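Local coordinates for protein alcohol oxidase (Myceliophthora thermophila, PDB 6F74) that binds FAD and, as a flavoprotein of the vanillyl-alcohol oxidase type, probably oxidises alcohol substrates with molecular oxygen as electron acceptor, at residues T446-N449 / K450-A454; L392-A395 / L396-F399; L75-C78 / A79-N82; C120-S124 / L125-A129. All coordinates share one frame; numbering follows the deposited sequence.

Contact 1 (T446-N449 / K450-A454)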
ATOM      1  N   THR A 446     -14.857 -21.751  10.112  1.00 25.43           N
ATOM      2  CA  THR A 446     -15.759 -22.879  10.084  1.00 25.97           C
ATOM      3  C   THR A 446     -16.796 -22.736  11.206  1.00 26.29           C
ATOM      4  O   THR A 446     -17.928 -23.237  11.070  1.00 26.53           O
ATOM      5  CB  THR A 446     -15.002 -24.207  10.220  1.00 26.67           C
ATOM      6  OG1 THR A 446     -14.394 -24.271  11.505  1.00 27.11           O
ATOM      7  CG2 THR A 446     -13.902 -24.357   9.142  1.00 26.45           C
ATOM      8  N   ASP A 447     -16.447 -22.050  12.295  1.00 26.34           N
ATOM      9  CA  ASP A 447     -17.409 -21.805  13.383  1.00 26.69           C
ATOM     10  C   ASP A 447     -18.072 -20.443  13.181  1.00 26.08           C
ATOM     11  O   ASP A 447     -17.475 -19.404  13.425  1.00 25.71           O
ATOM     12  CB  ASP A 447     -16.706 -21.873  14.749  1.00 27.25           C
ATOM     13  CG  ASP A 447     -17.710 -21.767  15.930  1.00 27.80           C
ATOM     14  OD1 ASP A 447     -18.657 -20.959  15.843  1.00 27.49           O
ATOM     15  OD2 ASP A 447     -17.561 -22.507  16.940  1.00 28.61           O
ATOM     16  N   TYR A 448     -19.329 -20.458  12.772  1.00 26.04           N
ATOM     17  CA  TYR A 448     -20.093 -19.252  12.567  1.00 25.59           C
ATOM     18  C   TYR A 448     -20.057 -18.282  13.754  1.00 25.71           C
ATOM     19  O   TYR A 448     -19.974 -17.063  13.558  1.00 25.21           O
ATOM     20  CB  TYR A 448     -21.552 -19.578  12.229  1.00 25.76           C
ATOM     21  CG  TYR A 448     -22.440 -18.352  12.304  1.00 25.50           C
ATOM     22  CD1 TYR A 448     -22.482 -17.428  11.253  1.00 24.83           C
ATOM     23  CD2 TYR A 448     -23.213 -18.084  13.457  1.00 26.00           C
ATOM     24  CE1 TYR A 448     -23.281 -16.296  11.339  1.00 24.68           C
ATOM     25  CE2 TYR A 448     -24.001 -16.949  13.535  1.00 25.84           C
ATOM     26  CZ  TYR A 448     -24.006 -16.052  12.489  1.00 25.18           C
ATOM     27  OH  TYR A 448     -24.797 -14.953  12.569  1.00 25.10           O
ATOM     28  N   ASN A 449     -20.134 -18.795  14.969  1.00 26.42           N
ATOM     29  CA  ASN A 449     -20.234 -17.918  16.136  1.00 26.68           C
ATOM     30  C   ASN A 449     -18.967 -17.113  16.329  1.00 26.32           C
ATOM     31  O   ASN A 449     -19.034 -15.911  16.618  1.00 26.09           O
ATOM     32  CB  ASN A 449     -20.612 -18.694  17.400  1.00 27.63           C
ATOM     33  CG  ASN A 449     -22.060 -19.149  17.385  1.00 28.01           C
ATOM     34  OD1 ASN A 449     -22.923 -18.449  16.850  1.00 27.64           O
ATOM     35  ND2 ASN A 449     -22.340 -20.307  17.989  1.00 28.79           N
ATOM     36  N   LYS A 450     -17.816 -17.744  16.117  1.00 26.29           N
ATOM     37  CA  LYS A 450     -16.534 -17.025  16.202  1.00 25.94           C
ATOM     38  C   LYS A 450     -16.403 -15.914  15.163  1.00 25.08           C
ATOM     39  O   LYS A 450     -15.850 -14.841  15.439  1.00 24.80           O
ATOM     40  CB  LYS A 450     -15.358 -17.992  16.088  1.00 26.13           C
ATOM     41  CG  LYS A 450     -15.229 -18.901  17.277  1.00 27.05           C
ATOM     42  CD  LYS A 450     -14.062 -19.836  17.168  1.00 27.32           C
ATOM     43  CE  LYS A 450     -14.116 -20.839  18.309  1.00 28.35           C
ATOM     44  NZ  LYS A 450     -12.972 -21.761  18.200  1.00 28.69           N
ATOM     45  N   VAL A 451     -16.925 -16.188  13.978  1.00 24.72           N
ATOM     46  CA  VAL A 451     -16.881 -15.239  12.883  1.00 23.98           C
ATOM     47  C   VAL A 451     -17.806 -14.093  13.214  1.00 23.89           C
ATOM     48  O   VAL A 451     -17.400 -12.939  13.177  1.00 23.52           O
ATOM     49  CB  VAL A 451     -17.279 -15.912  11.558  1.00 23.76           C
ATOM     50  CG1 VAL A 451     -17.386 -14.923  10.424  1.00 23.10           C
ATOM     51  CG2 VAL A 451     -16.269 -16.993  11.211  1.00 23.91           C
ATOM     52  N   ARG A 452     -19.046 -14.419  13.547  1.00 24.29           N
ATOM     53  CA  ARG A 452     -20.041 -13.419  13.943  1.00 24.36           C
ATOM     54  C   ARG A 452     -19.551 -12.485  15.058  1.00 24.54           C
ATOM     55  O   ARG A 452     -19.758 -11.258  14.973  1.00 24.29           O
ATOM     56  CB  ARG A 452     -21.349 -14.085  14.339  1.00 24.93           C
ATOM     57  CG  ARG A 452     -22.539 -13.151  14.532  1.00 25.04           C
ATOM     58  CD  ARG A 452     -22.782 -12.234  13.330  1.00 24.40           C
ATOM     59  NE  ARG A 452     -23.943 -11.372  13.548  1.00 24.60           N
ATOM     60  CZ  ARG A 452     -23.967 -10.266  14.298  1.00 24.77           C
ATOM     61  NH1 ARG A 452     -22.877  -9.828  14.947  1.00 24.72           N
ATOM     62  NH2 ARG A 452     -25.107  -9.590  14.394  1.00 25.03           N
ATOM     63  N   GLU A 453     -18.860 -13.047  16.042  1.00 25.01           N
ATOM     64  CA  GLU A 453     -18.256 -12.260  17.111  1.00 25.24           C
ATOM     65  C   GLU A 453     -17.144 -11.298  16.598  1.00 24.58           C
ATOM     66  O   GLU A 453     -17.031 -10.142  17.037  1.00 24.54           O
ATOM     67  CB  GLU A 453     -17.670 -13.210  18.172  1.00 25.92           C
ATOM     68  CG  GLU A 453     -17.281 -12.467  19.451  1.00 26.37           C
ATOM     69  CD  GLU A 453     -16.152 -13.055  20.257  1.00 26.81           C
ATOM     70  OE1 GLU A 453     -15.142 -13.588  19.681  1.00 26.49           O
ATOM     71  OE2 GLU A 453     -16.365 -12.939  21.493  1.00 27.56           O
ATOM     72  N   ALA A 454     -16.321 -11.770  15.669  1.00 24.13           N
ATOM     73  CA  ALA A 454     -15.318 -10.916  15.034  1.00 23.51           C
ATOM     74  C   ALA A 454     -15.966  -9.760  14.256  1.00 23.03           C
ATOM     75  O   ALA A 454     -15.576  -8.598  14.411  1.00 22.82           O
ATOM     76  CB  ALA A 454     -14.437 -11.734  14.106  1.00 23.20           C
TER
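Asp447 is the N-cap of helix 448-458, and its side chain turns back to meet Lys450. With CG anti to the backbone N (chi1 -174°), the carboxylate faces the first amides of the helix: OD1 accepts from Lys450 N at 3.3 Å and, within its own segment, from Asn449 N, both weak capping bonds. Its carbons also lie against the Lys450 chain, CG to CG at 4.0 Å, the two side chains crossing at about a right angle; OD2 and Lys450 NZ are 4.8 Å apart, not in contact, where opposite charges would still attract weakly. The carbonyl of Asp447 takes a weak bond from Val451 N. Tyr448 comes next and lies alongside Arg452, pointing the same way. Arg452 CB sits over one face of the ring toward its rim, 4.1 Å from the centroid, a CH-pi contact, while OH of Tyr448 lies 3.5 Å from Arg452 CD, near the guanidinium edge, with ring and guanidinium planes 81° apart. With an alanine for the tyrosine the ring is gone, and the Arg452 methylenes would probably be freer to shift. In the backbone, Arg452 N bonds Tyr448 O at 2.8 Å, nearly straight, and Asn449 O receives Glu453 N at 2.9 Å. The guanidinium forms salt bridges with Glu456 of the same helix and Asp332 of helix 328-346 and donates to Lys328 O; the last two, with Tyr448 packing, join the helices. The acidic cap would favour the positive end of the helix dipole, while Tyr448 packs an arginine whose charge carboxylates match.

Contact 2 (L392-A395 / L396-F399)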
ATOM      1  N   LEU A 392     -22.017 -18.669  -2.332  1.00 23.07           N
ATOM      2  CA  LEU A 392     -22.440 -17.434  -1.653  1.00 22.71           C
ATOM      3  C   LEU A 392     -23.910 -17.066  -1.857  1.00 22.80           C
ATOM      4  O   LEU A 392     -24.595 -16.783  -0.883  1.00 22.82           O
ATOM      5  CB  LEU A 392     -21.569 -16.231  -2.063  1.00 22.27           C
ATOM      6  CG  LEU A 392     -21.925 -14.899  -1.368  1.00 21.94           C
ATOM      7  CD1 LEU A 392     -21.948 -14.964   0.146  1.00 21.97           C
ATOM      8  CD2 LEU A 392     -20.956 -13.844  -1.857  1.00 21.57           C
ATOM      9  N   MET A 393     -24.392 -17.048  -3.089  1.00 22.91           N
ATOM     10  CA  MET A 393     -25.825 -16.673  -3.330  1.00 23.05           C
ATOM     11  C   MET A 393     -26.802 -17.654  -2.719  1.00 23.44           C
ATOM     12  O   MET A 393     -27.841 -17.257  -2.172  1.00 23.51           O
ATOM     13  CB  MET A 393     -26.097 -16.481  -4.829  1.00 23.17           C
ATOM     14  CG  MET A 393     -25.165 -15.474  -5.495  1.00 22.85           C
ATOM     15  SD  MET A 393     -25.168 -13.841  -4.721  1.00 22.42           S
ATOM     16  CE  MET A 393     -23.873 -13.903  -3.574  1.00 22.11           C
ATOM     17  N   ASN A 394     -26.431 -18.932  -2.747  1.00 23.74           N
ATOM     18  CA  ASN A 394     -27.218 -19.962  -2.090  1.00 24.16           C
ATOM     19  C   ASN A 394     -27.271 -19.720  -0.582  1.00 24.10           C
ATOM     20  O   ASN A 394     -28.342 -19.873   0.018  1.00 24.35           O
ATOM     21  CB  ASN A 394     -26.663 -21.359  -2.374  1.00 24.54           C
ATOM     22  CG  ASN A 394     -26.782 -21.766  -3.844  1.00 24.77           C
ATOM     23  OD1 ASN A 394     -27.559 -21.199  -4.622  1.00 24.74           O
ATOM     24  ND2 ASN A 394     -26.044 -22.799  -4.217  1.00 25.08           N
ATOM     25  N   ALA A 395     -26.151 -19.351   0.027  1.00 23.82           N
ATOM     26  CA  ALA A 395     -26.127 -19.121   1.470  1.00 23.84           C
ATOM     27  C   ALA A 395     -26.921 -17.885   1.829  1.00 23.65           C
ATOM     28  O   ALA A 395     -27.511 -17.829   2.904  1.00 23.87           O
ATOM     29  CB  ALA A 395     -24.712 -19.031   2.005  1.00 23.63           C
ATOM     30  N   LEU A 396     -26.946 -16.909   0.928  1.00 23.33           N
ATOM     31  CA  LEU A 396     -27.752 -15.692   1.103  1.00 23.23           C
ATOM     32  C   LEU A 396     -29.242 -15.805   0.889  1.00 23.57           C
ATOM     33  O   LEU A 396     -29.942 -14.925   1.330  1.00 23.61           O
ATOM     34  CB  LEU A 396     -27.221 -14.565   0.211  1.00 22.83           C
ATOM     35  CG  LEU A 396     -25.863 -14.024   0.675  1.00 22.46           C
ATOM     36  CD1 LEU A 396     -25.305 -13.082  -0.386  1.00 22.13           C
ATOM     37  CD2 LEU A 396     -25.946 -13.347   2.050  1.00 22.46           C
ATOM     38  N   LYS A 397     -29.734 -16.867   0.254  1.00 23.87           N
ATOM     39  CA  LYS A 397     -31.191 -17.109   0.145  1.00 24.26           C
ATOM     40  C   LYS A 397     -31.902 -17.107   1.494  1.00 24.54           C
ATOM     41  O   LYS A 397     -33.051 -16.710   1.563  1.00 24.78           O
ATOM     42  CB  LYS A 397     -31.505 -18.433  -0.560  1.00 24.60           C
ATOM     43  CG  LYS A 397     -31.122 -18.467  -2.031  1.00 24.49           C
ATOM     44  CD  LYS A 397     -31.219 -19.887  -2.568  1.00 24.89           C
ATOM     45  CE  LYS A 397     -30.786 -19.979  -4.021  1.00 24.88           C
ATOM     46  NZ  LYS A 397     -31.053 -21.335  -4.559  1.00 25.37           N
ATOM     47  N   LYS A 398     -31.235 -17.500   2.564  1.00 24.58           N
ATOM     48  CA  LYS A 398     -31.860 -17.513   3.914  1.00 24.94           C
ATOM     49  C   LYS A 398     -32.177 -16.134   4.466  1.00 24.85           C
ATOM     50  O   LYS A 398     -32.895 -16.020   5.467  1.00 25.23           O
ATOM     51  CB  LYS A 398     -30.978 -18.230   4.953  1.00 25.08           C
ATOM     52  CG  LYS A 398     -30.624 -19.685   4.635  1.00 25.31           C
ATOM     53  CD  LYS A 398     -31.870 -20.545   4.491  1.00 25.82           C
ATOM     54  CE  LYS A 398     -31.686 -21.978   4.974  1.00 26.30           C
ATOM     55  NZ  LYS A 398     -32.939 -22.746   4.847  1.00 26.81           N
ATOM     56  N   PHE A 399     -31.602 -15.102   3.850  1.00 24.40           N
ATOM     57  CA  PHE A 399     -31.776 -13.709   4.270  1.00 24.30           C
ATOM     58  C   PHE A 399     -32.691 -12.913   3.349  1.00 24.33           C
ATOM     59  O   PHE A 399     -32.765 -11.712   3.491  1.00 24.26           O
ATOM     60  CB  PHE A 399     -30.397 -13.045   4.372  1.00 23.83           C
ATOM     61  CG  PHE A 399     -29.516 -13.654   5.425  1.00 23.88           C
ATOM     62  CD1 PHE A 399     -29.678 -13.308   6.782  1.00 24.17           C
ATOM     63  CD2 PHE A 399     -28.554 -14.578   5.081  1.00 23.72           C
ATOM     64  CE1 PHE A 399     -28.883 -13.882   7.771  1.00 24.30           C
ATOM     65  CE2 PHE A 399     -27.758 -15.169   6.068  1.00 23.84           C
ATOM     66  CZ  PHE A 399     -27.925 -14.818   7.415  1.00 24.13           C
TER
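Leu396 CD1 is met by two side chains from the preceding turn, Leu392 and Met393, each at a different slant. Met393 runs side by side with Leu396 and points the same way; its chain, folded at chi2 (-56°) and chi3, brings the methyl CE to 3.6 Å from Leu396 CD1. Leu392 instead lies at an oblique angle to Leu396, its CD1 reaching Leu396 CD1 at 3.9 Å. These three apolar groups share strand 311-320 as their neighbour, all touching Leu316. The outward side is polar: Asn394 and Lys397 also lie side by side, the extended lysine bringing NZ to 3.5 Å from Asn394 OD1. In the backbone, Leu396 N donates to Leu392 O at 3.0 Å, a regular helical bond, but Lys397 N is shared weakly between Met393 O and Asn394 O. Phe399 CD2 then passes 4.0 Å from Ala395 O, the ring oblique to it, and the same ring touches Asp332 of helix 328-346, the helix on which Ala395 also packs. This is the C-terminal end of an amphipathic helix, 382-396, whose apolar side packs on the seven-stranded antiparallel sheet before the chain turns toward its edge strand 403-412.

Contact 3 (L75-C78 / A79-N82)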
ATOM      1  N   LEU A  75      -3.994  33.468   0.085  1.00 27.51           N
ATOM      2  CA  LEU A  75      -5.315  32.854   0.238  1.00 27.55           C
ATOM      3  C   LEU A  75      -5.862  32.210  -1.045  1.00 27.40           C
ATOM      4  O   LEU A  75      -6.640  31.250  -0.978  1.00 27.05           O
ATOM      5  CB  LEU A  75      -6.304  33.846   0.833  1.00 28.54           C
ATOM      6  CG  LEU A  75      -6.052  34.105   2.340  1.00 28.62           C
ATOM      7  CD1 LEU A  75      -5.003  35.161   2.554  1.00 28.96           C
ATOM      8  CD2 LEU A  75      -7.355  34.544   3.031  1.00 29.44           C
ATOM      9  N   ASP A  76      -5.436  32.716  -2.185  1.00 27.70           N
ATOM     10  CA  ASP A  76      -5.713  32.058  -3.492  1.00 27.54           C
ATOM     11  C   ASP A  76      -5.027  30.731  -3.612  1.00 26.51           C
ATOM     12  O   ASP A  76      -5.632  29.736  -3.991  1.00 26.17           O
ATOM     13  CB  ASP A  76      -5.222  32.930  -4.679  1.00 28.14           C
ATOM     14  CG  ASP A  76      -5.919  34.241  -4.783  1.00 29.28           C
ATOM     15  OD1 ASP A  76      -7.148  34.170  -4.581  1.00 29.63           O
ATOM     16  OD2 ASP A  76      -5.253  35.300  -5.024  1.00 29.83           O
ATOM     17  N   ARG A  77      -3.745  30.707  -3.297  1.00 26.06           N
ATOM     18  CA  ARG A  77      -3.002  29.423  -3.274  1.00 25.11           C
ATOM     19  C   ARG A  77      -3.640  28.480  -2.241  1.00 24.62           C
ATOM     20  O   ARG A  77      -3.857  27.304  -2.530  1.00 24.09           O
ATOM     21  CB  ARG A  77      -1.533  29.664  -2.979  1.00 24.81           C
ATOM     22  CG  ARG A  77      -0.610  28.462  -3.034  1.00 23.95           C
ATOM     23  CD  ARG A  77      -0.682  27.649  -4.321  1.00 23.77           C
ATOM     24  NE  ARG A  77       0.116  26.409  -4.212  1.00 22.98           N
ATOM     25  CZ  ARG A  77       0.120  25.403  -5.105  1.00 22.70           C
ATOM     26  NH1 ARG A  77      -0.526  25.518  -6.235  1.00 23.14           N
ATOM     27  NH2 ARG A  77       0.810  24.285  -4.892  1.00 22.05           N
ATOM     28  N   CYS A  78      -3.980  29.012  -1.059  1.00 24.89           N
ATOM     29  CA  CYS A  78      -4.582  28.218  -0.009  1.00 24.55           C
ATOM     30  C   CYS A  78      -5.863  27.526  -0.454  1.00 24.59           C
ATOM     31  O   CYS A  78      -6.037  26.337  -0.194  1.00 24.00           O
ATOM     32  CB  CYS A  78      -4.860  29.080   1.223  1.00 25.07           C
ATOM     33  SG  CYS A  78      -5.810  28.224   2.503  1.00 24.90           S
ATOM     34  N   ALA A  79      -6.742  28.264  -1.124  1.00 25.32           N
ATOM     35  CA  ALA A  79      -8.005  27.723  -1.640  1.00 25.46           C
ATOM     36  C   ALA A  79      -7.800  26.659  -2.714  1.00 24.92           C
ATOM     37  O   ALA A  79      -8.510  25.643  -2.750  1.00 24.61           O
ATOM     38  CB  ALA A  79      -8.870  28.864  -2.200  1.00 26.47           C
ATOM     39  N   TYR A  80      -6.831  26.891  -3.593  1.00 24.87           N
ATOM     40  CA  TYR A  80      -6.453  25.880  -4.582  1.00 24.39           C
ATOM     41  C   TYR A  80      -5.994  24.599  -3.866  1.00 23.51           C
ATOM     42  O   TYR A  80      -6.428  23.492  -4.187  1.00 23.16           O
ATOM     43  CB  TYR A  80      -5.333  26.404  -5.496  1.00 24.52           C
ATOM     44  CG  TYR A  80      -4.970  25.404  -6.550  1.00 24.16           C
ATOM     45  CD1 TYR A  80      -5.785  25.228  -7.647  1.00 24.56           C
ATOM     46  CD2 TYR A  80      -3.849  24.580  -6.419  1.00 23.47           C
ATOM     47  CE1 TYR A  80      -5.488  24.310  -8.627  1.00 24.32           C
ATOM     48  CE2 TYR A  80      -3.571  23.607  -7.405  1.00 23.21           C
ATOM     49  CZ  TYR A  80      -4.391  23.510  -8.502  1.00 23.66           C
ATOM     50  OH  TYR A  80      -4.166  22.554  -9.474  1.00 23.50           O
ATOM     51  N   VAL A  81      -5.130  24.758  -2.878  1.00 23.21           N
ATOM     52  CA  VAL A  81      -4.606  23.615  -2.121  1.00 22.46           C
ATOM     53  C   VAL A  81      -5.717  22.892  -1.367  1.00 22.35           C
ATOM     54  O   VAL A  81      -5.751  21.653  -1.322  1.00 21.83           O
ATOM     55  CB  VAL A  81      -3.459  24.038  -1.161  1.00 22.27           C
ATOM     56  CG1 VAL A  81      -3.055  22.878  -0.264  1.00 21.62           C
ATOM     57  CG2 VAL A  81      -2.256  24.462  -1.976  1.00 22.27           C
ATOM     58  N   ASN A  82      -6.631  23.668  -0.786  1.00 22.90           N
ATOM     59  CA  ASN A  82      -7.764  23.053  -0.082  1.00 22.90           C
ATOM     60  C   ASN A  82      -8.636  22.233  -1.048  1.00 22.83           C
ATOM     61  O   ASN A  82      -8.988  21.110  -0.769  1.00 22.42           O
ATOM     62  CB  ASN A  82      -8.588  24.121   0.635  1.00 23.63           C
ATOM     63  CG  ASN A  82      -9.703  23.518   1.439  1.00 23.69           C
ATOM     64  OD1 ASN A  82     -10.872  23.632   1.065  1.00 24.13           O
ATOM     65  ND2 ASN A  82      -9.346  22.808   2.510  1.00 23.26           N
TER
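Four successive i+4 bonds, Ala79 N to Leu75 O through Asn82 N to Cys78 O, make this the first turns of the regular alpha-helix 75-84. They are not alike in direction: Ala79 N approaches Leu75 O from above the carbonyl plane at 3.0 Å, whereas Val81 N meets Arg77 O at 2.9 Å nearly in line with its C=O. Arg77 carries the side-chain contact. Its CG is anti to the backbone N (chi1 -175°) and the chain bends at chi2, which carries the guanidinium forward along the helix to Tyr80 and Val81, which both meet it from the same side. Val81 CG2 lies over one face of that group, toward its rim, 3.8 Å from Arg77 NE. Tyr80 approaches obliquely, with the ring and guanidinium planes only 22° apart. Neither contact is a hydrogen bond; both are with carbon, and only Val81 CG2 lies over the face. Cys78 faces elsewhere, and its SG forms the disulfide with Cys67, which ties the helix to the loop before it; Arg77 and Cys78 both also touch Ser66 there. Asp74, just ahead of the helix, accepts from Arg77 N. The nearest approach between the tyrosine ring and the arginine is Tyr80 CD2 to Arg77 NH1, 3.5 Å.

Contact 4 (C120-S124 / L125-A129); sequences CILGS and LPYYA
Leu122 packs its branched end against the carbonyls of Leu125 and Pro126 and the side chains of Leu125 and Tyr127, the tight part of the contact, with its CG 3.4 Å from Leu125 O. That CG is anti to the backbone N (chi1 -163°), which swings the two methyls forward along the chain. CD2 comes within 3.6 Å of Pro126 O and lies 3.8 Å from Tyr127 CD1, oblique to the ring, while CD1 sits 4.0 Å from Leu125 CB; the two leucine side chains are inclined to each other. Beyond the segments, Leu122 also touches Thr60 and Ile96. A serine here would lack both methyls and would probably leave Tyr127 and Leu125 without the apolar surface that lies between them. Residues Leu122 to Leu125 form a type II' beta turn, with Gly123 at a positive phi of 75° that suits a residue without a side chain. It precedes strand 128-131, an inner strand of the four-stranded mixed sheet in the FAD binding domain; the strand runs antiparallel to 57-59 and parallel to 171-174. The turn's backbone is held more loosely and is hydrated. The closing bond, Leu125 N to Leu122 O, is weak at 3.5 Å, and a water also links two carbonyls, donating to Gly123 O at 2.6 Å and to Leu125 O at 2.5 Å. Gly123 is about 5 Å from a bound N-acetylglucosamine. Cys120, ahead of the turn, forms a disulfide with Cys106, and Tyr127 makes a cation-pi contact with Lys59.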
ATOM      1  N   CYS A 120       1.162  25.502  11.353  1.00 22.88           N
ATOM      2  CA  CYS A 120       1.687  24.779  10.192  1.00 22.18           C
ATOM      3  C   CYS A 120       3.182  24.560  10.394  1.00 21.83           C
ATOM      4  O   CYS A 120       3.970  25.502  10.355  1.00 22.05           O
ATOM      5  CB  CYS A 120       1.475  25.564   8.932  1.00 22.30           C
ATOM      6  SG  CYS A 120       2.285  24.853   7.453  1.00 21.59           S
ATOM      7  N   ILE A 121       3.556  23.296  10.590  1.00 21.34           N
ATOM      8  CA  ILE A 121       4.968  22.906  10.513  1.00 20.95           C
ATOM      9  C   ILE A 121       5.165  21.767   9.514  1.00 20.34           C
ATOM     10  O   ILE A 121       4.210  21.082   9.125  1.00 20.19           O
ATOM     11  CB  ILE A 121       5.560  22.540  11.885  1.00 21.07           C
ATOM     12  CG1 ILE A 121       4.901  21.294  12.444  1.00 20.92           C
ATOM     13  CG2 ILE A 121       5.464  23.743  12.827  1.00 21.74           C
ATOM     14  CD1 ILE A 121       5.602  20.730  13.691  1.00 21.02           C
ATOM     15  N   LEU A 122       6.425  21.572   9.155  1.00 20.05           N
ATOM     16  CA  LEU A 122       6.826  20.466   8.285  1.00 19.55           C
ATOM     17  C   LEU A 122       6.529  19.125   8.957  1.00 19.35           C
ATOM     18  O   LEU A 122       6.009  18.180   8.336  1.00 19.07           O
ATOM     19  CB  LEU A 122       8.316  20.604   7.935  1.00 19.40           C
ATOM     20  CG  LEU A 122       8.853  19.806   6.753  1.00 19.02           C
ATOM     21  CD1 LEU A 122       8.214  20.070   5.415  1.00 19.01           C
ATOM     22  CD2 LEU A 122      10.311  20.157   6.584  1.00 19.00           C
ATOM     23  N   GLY A 123       6.842  19.070  10.249  1.00 19.55           N
ATOM     24  CA  GLY A 123       6.689  17.858  11.028  1.00 19.46           C
ATOM     25  C   GLY A 123       7.774  16.861  10.691  1.00 19.11           C
ATOM     26  O   GLY A 123       8.980  17.182  10.706  1.00 19.10           O
ATOM     27  N   SER A 124       7.336  15.650  10.390  1.00 18.86           N
ATOM     28  CA  SER A 124       8.196  14.555  10.067  1.00 18.60           C
ATOM     29  C   SER A 124       8.406  14.407   8.554  1.00 18.30           C
ATOM     30  O   SER A 124       8.944  13.400   8.101  1.00 18.11           O
ATOM     31  CB  SER A 124       7.609  13.281  10.655  1.00 18.60           C
ATOM     32  OG  SER A 124       6.288  13.049  10.175  1.00 18.53           O
ATOM     33  N   LEU A 125       7.994  15.387   7.770  1.00 18.33           N
ATOM     34  CA  LEU A 125       8.252  15.348   6.344  1.00 18.15           C
ATOM     35  C   LEU A 125       9.663  15.827   6.101  1.00 18.16           C
ATOM     36  O   LEU A 125      10.131  16.676   6.840  1.00 18.35           O
ATOM     37  CB  LEU A 125       7.248  16.218   5.579  1.00 18.27           C
ATOM     38  CG  LEU A 125       5.778  15.797   5.635  1.00 18.28           C
ATOM     39  CD1 LEU A 125       4.916  16.772   4.875  1.00 18.48           C
ATOM     40  CD2 LEU A 125       5.573  14.425   5.050  1.00 18.03           C
ATOM     41  N   PRO A 126      10.345  15.297   5.063  1.00 18.02           N
ATOM     42  CA  PRO A 126      11.695  15.723   4.699  1.00 18.06           C
ATOM     43  C   PRO A 126      11.836  17.217   4.456  1.00 18.27           C
ATOM     44  O   PRO A 126      10.935  17.862   3.915  1.00 18.37           O
ATOM     45  CB  PRO A 126      11.967  14.970   3.378  1.00 17.96           C
ATOM     46  CG  PRO A 126      11.113  13.779   3.461  1.00 17.82           C
ATOM     47  CD  PRO A 126       9.864  14.220   4.172  1.00 17.85           C
ATOM     48  N   TYR A 127      12.996  17.736   4.853  1.00 18.37           N
ATOM     49  CA  TYR A 127      13.325  19.161   4.807  1.00 18.62           C
ATOM     50  C   TYR A 127      13.917  19.571   3.449  1.00 18.68           C
ATOM     51  O   TYR A 127      13.707  20.693   2.973  1.00 18.92           O
ATOM     52  CB  TYR A 127      14.262  19.447   5.977  1.00 18.73           C
ATOM     53  CG  TYR A 127      14.558  20.903   6.282  1.00 19.04           C
ATOM     54  CD1 TYR A 127      13.711  21.669   7.105  1.00 19.29           C
ATOM     55  CD2 TYR A 127      15.706  21.498   5.793  1.00 19.15           C
ATOM     56  CE1 TYR A 127      14.003  22.970   7.413  1.00 19.64           C
ATOM     57  CE2 TYR A 127      15.994  22.822   6.071  1.00 19.47           C
ATOM     58  CZ  TYR A 127      15.162  23.547   6.895  1.00 19.72           C
ATOM     59  OH  TYR A 127      15.516  24.851   7.133  1.00 20.09           O
ATOM     60  N   TYR A 128      14.659  18.678   2.818  1.00 18.55           N
ATOM     61  CA  TYR A 128      15.106  18.876   1.433  1.00 18.67           C
ATOM     62  C   TYR A 128      14.734  17.662   0.623  1.00 18.53           C
ATOM     63  O   TYR A 128      14.661  16.561   1.168  1.00 18.34           O
ATOM     64  CB  TYR A 128      16.633  19.057   1.347  1.00 18.78           C
ATOM     65  CG  TYR A 128      17.150  20.431   1.692  1.00 19.02           C
ATOM     66  CD1 TYR A 128      17.076  21.476   0.775  1.00 19.29           C
ATOM     67  CD2 TYR A 128      17.738  20.679   2.912  1.00 19.03           C
ATOM     68  CE1 TYR A 128      17.595  22.741   1.075  1.00 19.56           C
ATOM     69  CE2 TYR A 128      18.245  21.916   3.235  1.00 19.29           C
ATOM     70  CZ  TYR A 128      18.168  22.962   2.320  1.00 19.55           C
ATOM     71  OH  TYR A 128      18.663  24.201   2.669  1.00 19.85           O
ATOM     72  N   ALA A 129      14.504  17.858  -0.660  1.00 18.69           N
ATOM     73  CA  ALA A 129      14.373  16.757  -1.605  1.00 18.66           C
ATOM     74  C   ALA A 129      15.253  16.993  -2.810  1.00 18.96           C
ATOM     75  O   ALA A 129      15.430  18.132  -3.229  1.00 19.21           O
ATOM     76  CB  ALA A 129      12.923  16.613  -2.045  1.00 18.63           C
TER
HETATM   77  O   HOH W   1      10.927  17.406   9.054  1.00 16.82           O

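Overall arrangement
Along the chain the order is contact 3, contact 4, contact 2, contact 1, each closing before the next opens. They fall into two distant pairs. Contacts 3 and 4 have centres about 19 Å apart, on the side of the chain where contact 4 leads into the FAD binding domain. Contacts 1 and 2, centres about 17 Å apart, lie on helices 448-458 and 382-396; both touch helix 328-346, with Asp332 reached by Arg452 and Phe399, and contact 2 packs on the seven-stranded antiparallel sheet. Between the pairs, centres are about 45 to 52 Å apart, so the pairs belong to separate regions of the fold. All four are local packing, none part of the annotated FAD site, although Leu125 is about 10 Å from the bound FAD.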